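Local coordinates for nitrate transport protein (Parabacteroides distasonis, PDB 3HN0) that probably serves as the substrate-binding component of an ABC transporter, perhaps capturing nitrate or a related small ligand for uptake, at residues A21-N26 with D201-S206; V9-G14 with V35-V40; P28-K33 with E193-A198. All blocks are in the same frame, centred on the assembly; numbering follows the deposited sequence.

Interaction 1: A21-N26 with D201-S206; sequences ADWLEN and DALRAS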
# COMPACT_ATOMS: atom_id res chain seq x y z
N ALA A 21 -17.73 -5.27 14.16
CA ALA A 21 -18.82 -6.24 14.26
C ALA A 21 -18.77 -7.03 15.54
O ALA A 21 -19.82 -7.27 16.16
CB ALA A 21 -18.84 -7.19 13.03
N ASP A 22 -17.58 -7.47 15.94
CA ASP A 22 -17.50 -8.32 17.09
C ASP A 22 -17.83 -7.54 18.38
O ASP A 22 -18.13 -8.14 19.38
CB ASP A 22 -16.16 -9.01 17.25
CG ASP A 22 -16.22 -10.13 18.29
OD1 ASP A 22 -17.06 -11.03 18.14
OD2 ASP A 22 -15.43 -10.12 19.26
N TRP A 23 -17.78 -6.22 18.34
CA TRP A 23 -18.20 -5.42 19.52
C TRP A 23 -19.71 -5.36 19.68
O TRP A 23 -20.23 -5.09 20.77
CB TRP A 23 -17.65 -4.02 19.43
CG TRP A 23 -16.13 -3.87 19.62
CD1 TRP A 23 -15.20 -4.88 19.67
CD2 TRP A 23 -15.42 -2.66 19.79
NE1 TRP A 23 -13.93 -4.33 19.84
CE2 TRP A 23 -14.04 -2.98 19.92
CE3 TRP A 23 -15.78 -1.32 19.79
CZ2 TRP A 23 -13.07 -2.00 20.06
CZ3 TRP A 23 -14.83 -0.37 19.95
CH2 TRP A 23 -13.48 -0.72 20.09
N LEU A 24 -20.44 -5.59 18.59
CA LEU A 24 -21.89 -5.74 18.68
C LEU A 24 -22.21 -7.10 19.20
O LEU A 24 -23.07 -7.26 20.07
CB LEU A 24 -22.56 -5.54 17.30
CG LEU A 24 -22.56 -4.11 16.82
CD1 LEU A 24 -22.98 -4.04 15.34
CD2 LEU A 24 -23.53 -3.30 17.69
N GLU A 25 -21.52 -8.09 18.67
CA GLU A 25 -21.72 -9.47 19.08
C GLU A 25 -21.37 -9.67 20.55
O GLU A 25 -22.14 -10.27 21.28
CB GLU A 25 -20.90 -10.42 18.19
CG GLU A 25 -21.10 -11.93 18.49
CD GLU A 25 -22.48 -12.48 18.08
OE1 GLU A 25 -23.22 -11.82 17.31
OE2 GLU A 25 -22.82 -13.60 18.53
N ASN A 26 -20.21 -9.15 20.96
CA ASN A 26 -19.58 -9.41 22.27
C ASN A 26 -18.95 -8.12 22.79
O ASN A 26 -17.73 -7.94 22.69
CB ASN A 26 -18.47 -10.43 22.13
CG ASN A 26 -18.99 -11.82 21.78
OD1 ASN A 26 -19.68 -12.45 22.57
ND2 ASN A 26 -18.66 -12.29 20.56
N ASP A 201 -6.35 -2.01 21.39
CA ASP A 201 -6.14 -3.43 21.53
C ASP A 201 -7.41 -4.20 21.17
O ASP A 201 -7.36 -5.19 20.45
CB ASP A 201 -5.70 -3.83 22.94
CG ASP A 201 -4.33 -3.31 23.35
OD1 ASP A 201 -3.55 -2.86 22.51
OD2 ASP A 201 -4.05 -3.39 24.59
N ALA A 202 -8.57 -3.75 21.69
CA ALA A 202 -9.80 -4.50 21.42
C ALA A 202 -10.21 -4.37 19.96
O ALA A 202 -10.77 -5.28 19.38
CB ALA A 202 -10.91 -4.02 22.34
N LEU A 203 -9.93 -3.20 19.36
CA LEU A 203 -10.29 -3.00 17.97
C LEU A 203 -9.43 -3.85 17.05
O LEU A 203 -9.91 -4.36 16.06
CB LEU A 203 -10.16 -1.51 17.59
CG LEU A 203 -10.62 -1.16 16.19
CD1 LEU A 203 -11.99 -1.73 15.87
CD2 LEU A 203 -10.62 0.40 16.05
N ARG A 204 -8.16 -4.00 17.38
CA ARG A 204 -7.30 -4.94 16.65
C ARG A 204 -7.89 -6.34 16.66
O ARG A 204 -7.90 -7.00 15.65
CB ARG A 204 -5.90 -4.97 17.21
CG ARG A 204 -5.10 -3.77 16.90
CD ARG A 204 -3.59 -3.88 17.41
NE ARG A 204 -3.00 -2.55 17.31
CZ ARG A 204 -2.89 -1.67 18.28
NH1 ARG A 204 -3.08 -2.00 19.55
NH2 ARG A 204 -2.46 -0.47 18.00
N ALA A 205 -8.39 -6.79 17.80
CA ALA A 205 -8.98 -8.09 17.89
C ALA A 205 -10.22 -8.22 17.03
O ALA A 205 -10.43 -9.23 16.32
CB ALA A 205 -9.30 -8.42 19.36
N SER A 206 -11.07 -7.18 17.07
CA SER A 206 -12.31 -7.18 16.29
C SER A 206 -12.00 -7.17 14.79
O SER A 206 -12.67 -7.89 13.97
CB SER A 206 -13.19 -6.01 16.70
OG SER A 206 -14.46 -6.04 16.04
O HOH W 1 -15.46 -7.63 13.62
O HOH W 2 -12.81 -7.07 20.70
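Trp23 of helix 21-25 sets one edge of its indole against Ala202 and Leu203 of helix 196-212, with Ser206 CB close by NE1, a buried helix-to-helix contact beside the mixed sheet of a domain with the type II periplasmic-binding-protein fold. The two short axes run almost at right angles (99°) and come no closer than 9.5 Å, a separation bridged chiefly by this one large side chain. With CG anti to the carbonyl carbon (chi1 -71°), the indole reaches out from a CB that does not itself aim at the partner helix. Its leading edge is partly polar: NE1 makes a weak hydrogen bond to Ala202 O at 3.3 Å, with the acceptor close to the ring plane. That carbonyl already receives Ser206 N in the helical pattern, so the indole joins an occupied acceptor, and the single N-H is shared, also weakly, with water 2, which in turn donates to Ala202 O. The benzo part of the edge is apolar, CZ2 lying 3.7 Å from Ala202 CB and 3.8 Å from Leu203 CB. Leu203 CD1 stands 4.3 Å above one face, displaced toward the ring's rim, while Phe20 adds an edge-to-face contact. The worked example thus combines ring-edge packing with weak polar links, and the second half belongs to Asp22. Its carboxylate is held by Lys209 (a salt bridge) and Asn26 ND2, whereas its backbone N and its CB meet Ser206 OG. The serine hydroxyl also bonds with Ala19 O, its strongest partner, and the bond it receives from Asp22 N is weak, 3.4 Å between N and OG and bent to 135°. Asp22's lone N-H is divided between that hydroxyl and water 1, 3.1 Å from N, which donates to Ser206 O.

Interaction 2: V9-G14 with V35-V40; sequences VSVLRG and VQVKVV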
# COMPACT_ATOMS: atom_id res chain seq x y z
N VAL A 9 -19.66 4.33 21.35
CA VAL A 9 -18.98 4.32 20.07
C VAL A 9 -20.00 4.49 18.96
O VAL A 9 -20.84 3.63 18.76
CB VAL A 9 -18.25 3.03 19.88
CG1 VAL A 9 -17.42 3.06 18.60
CG2 VAL A 9 -17.32 2.80 21.11
N SER A 10 -19.84 5.58 18.20
CA SER A 10 -20.75 5.86 17.09
C SER A 10 -20.03 5.52 15.81
O SER A 10 -18.95 6.07 15.56
CB SER A 10 -21.14 7.34 17.09
OG SER A 10 -21.77 7.70 18.30
N VAL A 11 -20.59 4.63 15.01
CA VAL A 11 -19.98 4.23 13.76
C VAL A 11 -20.87 4.76 12.60
O VAL A 11 -22.03 4.41 12.51
CB VAL A 11 -19.76 2.72 13.71
CG1 VAL A 11 -19.09 2.35 12.39
CG2 VAL A 11 -18.91 2.23 14.89
N LEU A 12 -20.37 5.69 11.77
CA LEU A 12 -21.17 6.10 10.58
C LEU A 12 -21.52 4.84 9.75
O LEU A 12 -20.69 4.01 9.50
CB LEU A 12 -20.41 7.07 9.71
CG LEU A 12 -21.14 7.60 8.48
CD1 LEU A 12 -22.43 8.24 8.85
CD2 LEU A 12 -20.22 8.60 7.76
N ARG A 13 -22.79 4.70 9.38
CA ARG A 13 -23.25 3.55 8.57
C ARG A 13 -22.33 3.29 7.37
O ARG A 13 -21.95 4.24 6.68
CB ARG A 13 -24.67 3.83 8.05
CG ARG A 13 -25.31 2.62 7.31
CD ARG A 13 -26.85 2.81 7.07
NE ARG A 13 -27.62 2.96 8.31
CZ ARG A 13 -27.97 1.95 9.13
NH1 ARG A 13 -27.62 0.69 8.87
NH2 ARG A 13 -28.67 2.21 10.24
N GLY A 14 -22.03 2.03 7.09
CA GLY A 14 -21.10 1.70 6.01
C GLY A 14 -20.22 0.55 6.38
O GLY A 14 -20.44 -0.08 7.43
N VAL A 35 -18.53 -1.27 26.25
CA VAL A 35 -18.39 -0.56 25.00
C VAL A 35 -19.65 -0.81 24.21
O VAL A 35 -20.06 -1.94 23.99
CB VAL A 35 -17.05 -0.96 24.27
CG1 VAL A 35 -16.91 -0.18 22.97
CG2 VAL A 35 -15.84 -0.72 25.19
N GLN A 36 -20.33 0.27 23.83
CA GLN A 36 -21.65 0.21 23.22
C GLN A 36 -21.60 0.82 21.83
O GLN A 36 -21.40 2.02 21.74
CB GLN A 36 -22.56 1.03 24.09
CG GLN A 36 -24.01 0.99 23.83
CD GLN A 36 -24.77 1.64 25.00
OE1 GLN A 36 -25.32 2.72 24.86
NE2 GLN A 36 -24.78 0.97 26.14
N VAL A 37 -21.68 -0.02 20.79
CA VAL A 37 -21.61 0.48 19.42
C VAL A 37 -22.99 0.81 18.89
O VAL A 37 -23.93 -0.02 18.98
CB VAL A 37 -20.98 -0.59 18.48
CG1 VAL A 37 -21.10 -0.18 16.99
CG2 VAL A 37 -19.56 -0.82 18.88
N LYS A 38 -23.12 1.98 18.30
CA LYS A 38 -24.37 2.40 17.65
C LYS A 38 -24.04 2.91 16.25
O LYS A 38 -23.07 3.66 16.05
CB LYS A 38 -25.04 3.47 18.48
CG LYS A 38 -25.67 2.91 19.76
CD LYS A 38 -26.63 3.93 20.41
CE LYS A 38 -27.10 3.48 21.80
NZ LYS A 38 -27.07 2.00 21.99
N VAL A 39 -24.81 2.46 15.28
CA VAL A 39 -24.63 2.91 13.91
C VAL A 39 -25.40 4.22 13.73
O VAL A 39 -26.55 4.35 14.17
CB VAL A 39 -25.07 1.82 12.91
CG1 VAL A 39 -24.91 2.31 11.45
CG2 VAL A 39 -24.28 0.51 13.15
N VAL A 40 -24.76 5.22 13.15
CA VAL A 40 -25.43 6.49 12.92
C VAL A 40 -25.52 6.70 11.42
O VAL A 40 -24.71 6.19 10.66
CB VAL A 40 -24.73 7.67 13.60
CG1 VAL A 40 -24.80 7.50 15.11
CG2 VAL A 40 -23.29 7.82 13.13
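Arg13 meets Val39 and Val40 where strand 6-12 runs out beside the parallel strand 33-40, and its side chain can be followed atom by atom. CB lies 3.5 Å from Val40 O and 3.7 Å from Val39 CG1; CG continues past the same methyl. A bend at chi3 (-60°) then folds the chain back, bringing the guanidinium over Val39 CG1, which sits 3.8 Å from the plane and beneath its centre. At the tip, NE forms a salt bridge with Asp41, so the charged end is fixed while its flat face rests on a methyl group. The backbone beneath is regular: Val9 and Val11 each donate to and accept from strand 33-40, and Arg13 N closes the series with a bond to Val40 O of 2.7 Å. Valines interlock on one face, with Val9 CG2 3.5 Å from Val35 CG1 and Val11 CG2 3.9 Å from Val37 CG1. Such a parallel pair, with helices on both faces, is characteristic of an alpha/beta domain. Helix 21-25 packs on the valine face through Trp23 and Leu24. The other face, bearing Ser10, Leu12 and Val40, meets helix 43-51, and strand 57-61 hydrogen-bonds to the far edge of strand 6-12.

Interaction 3: P28-K33 with E193-A198; sequences PIIDNK and EKYRIA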
# COMPACT_ATOMS: atom_id res chain seq x y z
N PRO A 28 -16.96 -5.37 24.40
CA PRO A 28 -15.82 -5.39 25.32
C PRO A 28 -16.12 -4.60 26.57
O PRO A 28 -16.98 -3.71 26.55
CB PRO A 28 -14.72 -4.69 24.55
CG PRO A 28 -15.17 -4.56 23.19
CD PRO A 28 -16.61 -4.78 23.10
N ILE A 29 -15.45 -4.93 27.66
CA ILE A 29 -15.60 -4.16 28.89
C ILE A 29 -14.23 -3.58 29.19
O ILE A 29 -13.24 -4.32 29.23
CB ILE A 29 -16.05 -5.06 30.07
CG1 ILE A 29 -17.47 -5.63 29.85
CG2 ILE A 29 -15.99 -4.27 31.38
CD1 ILE A 29 -17.71 -6.80 30.74
N ILE A 30 -14.15 -2.27 29.31
CA ILE A 30 -12.91 -1.58 29.62
C ILE A 30 -13.14 -0.78 30.89
O ILE A 30 -14.08 0.04 30.94
CB ILE A 30 -12.52 -0.62 28.44
CG1 ILE A 30 -12.26 -1.50 27.19
CG2 ILE A 30 -11.30 0.25 28.83
CD1 ILE A 30 -11.99 -0.70 25.92
N ASP A 31 -12.32 -1.01 31.91
CA ASP A 31 -12.42 -0.26 33.18
C ASP A 31 -13.84 -0.30 33.72
O ASP A 31 -14.34 0.72 34.16
CB ASP A 31 -11.93 1.19 32.98
CG ASP A 31 -11.68 1.93 34.26
OD1 ASP A 31 -11.32 1.29 35.26
OD2 ASP A 31 -11.81 3.18 34.25
N ASN A 32 -14.47 -1.48 33.66
CA ASN A 32 -15.82 -1.75 34.17
C ASN A 32 -16.87 -0.93 33.41
O ASN A 32 -17.95 -0.63 33.97
CB ASN A 32 -15.89 -1.40 35.66
CG ASN A 32 -17.21 -1.80 36.30
OD1 ASN A 32 -17.76 -2.87 36.02
ND2 ASN A 32 -17.70 -0.96 37.19
N LYS A 33 -16.55 -0.53 32.19
CA LYS A 33 -17.50 0.09 31.27
C LYS A 33 -17.72 -0.74 30.05
O LYS A 33 -16.77 -1.12 29.36
CB LYS A 33 -17.02 1.45 30.87
CG LYS A 33 -16.95 2.39 32.04
CD LYS A 33 -16.22 3.66 31.66
CE LYS A 33 -15.97 4.56 32.88
NZ LYS A 33 -15.64 5.91 32.44
N GLU A 193 -8.74 9.40 26.43
CA GLU A 193 -7.29 9.21 26.29
C GLU A 193 -6.74 8.05 27.13
O GLU A 193 -5.98 7.18 26.63
CB GLU A 193 -6.56 10.52 26.59
CG GLU A 193 -5.08 10.46 26.32
CD GLU A 193 -4.75 10.29 24.85
OE1 GLU A 193 -5.06 11.18 24.02
OE2 GLU A 193 -4.20 9.23 24.51
N LYS A 194 -7.20 7.98 28.37
CA LYS A 194 -6.79 6.93 29.28
C LYS A 194 -7.20 5.57 28.76
O LYS A 194 -6.59 4.60 29.15
CB LYS A 194 -7.38 7.13 30.71
CG LYS A 194 -8.86 7.07 30.82
CD LYS A 194 -9.32 7.58 32.23
CE LYS A 194 -10.82 7.80 32.29
NZ LYS A 194 -11.35 9.10 31.71
N TYR A 195 -8.17 5.49 27.85
CA TYR A 195 -8.65 4.20 27.35
C TYR A 195 -8.15 3.91 25.98
O TYR A 195 -8.44 2.89 25.40
CB TYR A 195 -10.18 4.19 27.31
CG TYR A 195 -10.85 4.31 28.65
CD1 TYR A 195 -10.31 3.75 29.78
CD2 TYR A 195 -12.02 5.03 28.78
CE1 TYR A 195 -10.92 3.86 31.00
CE2 TYR A 195 -12.65 5.16 30.00
CZ TYR A 195 -12.12 4.55 31.11
OH TYR A 195 -12.74 4.66 32.36
N ARG A 196 -7.34 4.80 25.45
CA ARG A 196 -6.99 4.68 24.01
C ARG A 196 -6.31 3.35 23.70
O ARG A 196 -6.69 2.67 22.78
CB ARG A 196 -6.06 5.83 23.61
CG ARG A 196 -5.63 5.74 22.10
CD ARG A 196 -4.97 7.02 21.59
NE ARG A 196 -3.82 7.32 22.41
CZ ARG A 196 -2.60 6.79 22.28
NH1 ARG A 196 -2.27 5.97 21.29
NH2 ARG A 196 -1.69 7.11 23.20
N ILE A 197 -5.23 3.03 24.39
CA ILE A 197 -4.55 1.77 24.15
C ILE A 197 -5.48 0.56 24.37
O ILE A 197 -5.46 -0.35 23.58
CB ILE A 197 -3.27 1.61 25.02
CG1 ILE A 197 -2.27 2.70 24.69
CG2 ILE A 197 -2.66 0.24 24.81
CD1 ILE A 197 -1.75 2.66 23.28
N ALA A 198 -6.25 0.55 25.46
CA ALA A 198 -7.22 -0.55 25.68
C ALA A 198 -8.21 -0.72 24.50
O ALA A 198 -8.51 -1.82 24.05
CB ALA A 198 -7.98 -0.33 26.99
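Tyr195 lays its ring alongside Ile30, the two side chains sliding past each other in opposite directions until the phenol oxygen arrives between Asp31 and Lys33. Ile30 CG2 does the apolar touching, 3.8 Å from Tyr195 CD1 and equally 3.8 Å from Ala198 CB, so one methyl serves both the ring and the first turn of helix 196-212. With CG1 beside the backbone N (chi1 -63°), Ile30 CD1 reaches the Ala198 backbone, while CG2, anti to that N, meets the ring. Polar contacts gather at the far end of the ring. Tyr195 OH donates to Asp31 OD2 at 2.6 Å, using the carboxylate's anti lone pair, with the carboxylate and ring planes turned 57° apart. The extended Lys33 chain runs at about a right angle to the tyrosine side chain and brings NZ to the ring edge, giving a weak hydrogen bond to the same OH, 3.2 Å long. Both partners lie near the ring plane, while Lys194 CG covers one face, 3.7 Å above its centre; the phenol is thus gripped at its edge and packed from above. A phenylalanine in place of Tyr195 would probably keep the packing on Ile30 but leave the Asp31 carboxylate without its short bond and Lys33 NZ without this acceptor. Asp31 and Asn32 form the corners of the turn, both with positive phi, and Ile30 and Lys33 pair at its base through two backbone hydrogen bonds, N to O in each direction. This is the geometry of a beta hairpin with a two-residue loop, a type I' turn, here at the sheet edge formed by strands 29-30 and 33-40.

All three contacts lie on the same side of the chain's centre and are coupled through the edge of the seven-stranded mixed sheet. Centre to centre, interaction 1 is about 12 Å from interaction 2 and about 13 Å from interaction 3, while interactions 2 and 3 are about 17 Å apart. Their first segments follow in the order 9-14, 21-26, 28-33, with 35-40 next; the remaining partners, 193-198 and 201-206, come much later and share helix 196-212. Strands 29-30 and 33-40 are sheet neighbours, and Trp23 touches Pro28, Val35, Val37 and Val9. Chain-distant elements are thereby joined into one domain, as in other binding proteins of this fold.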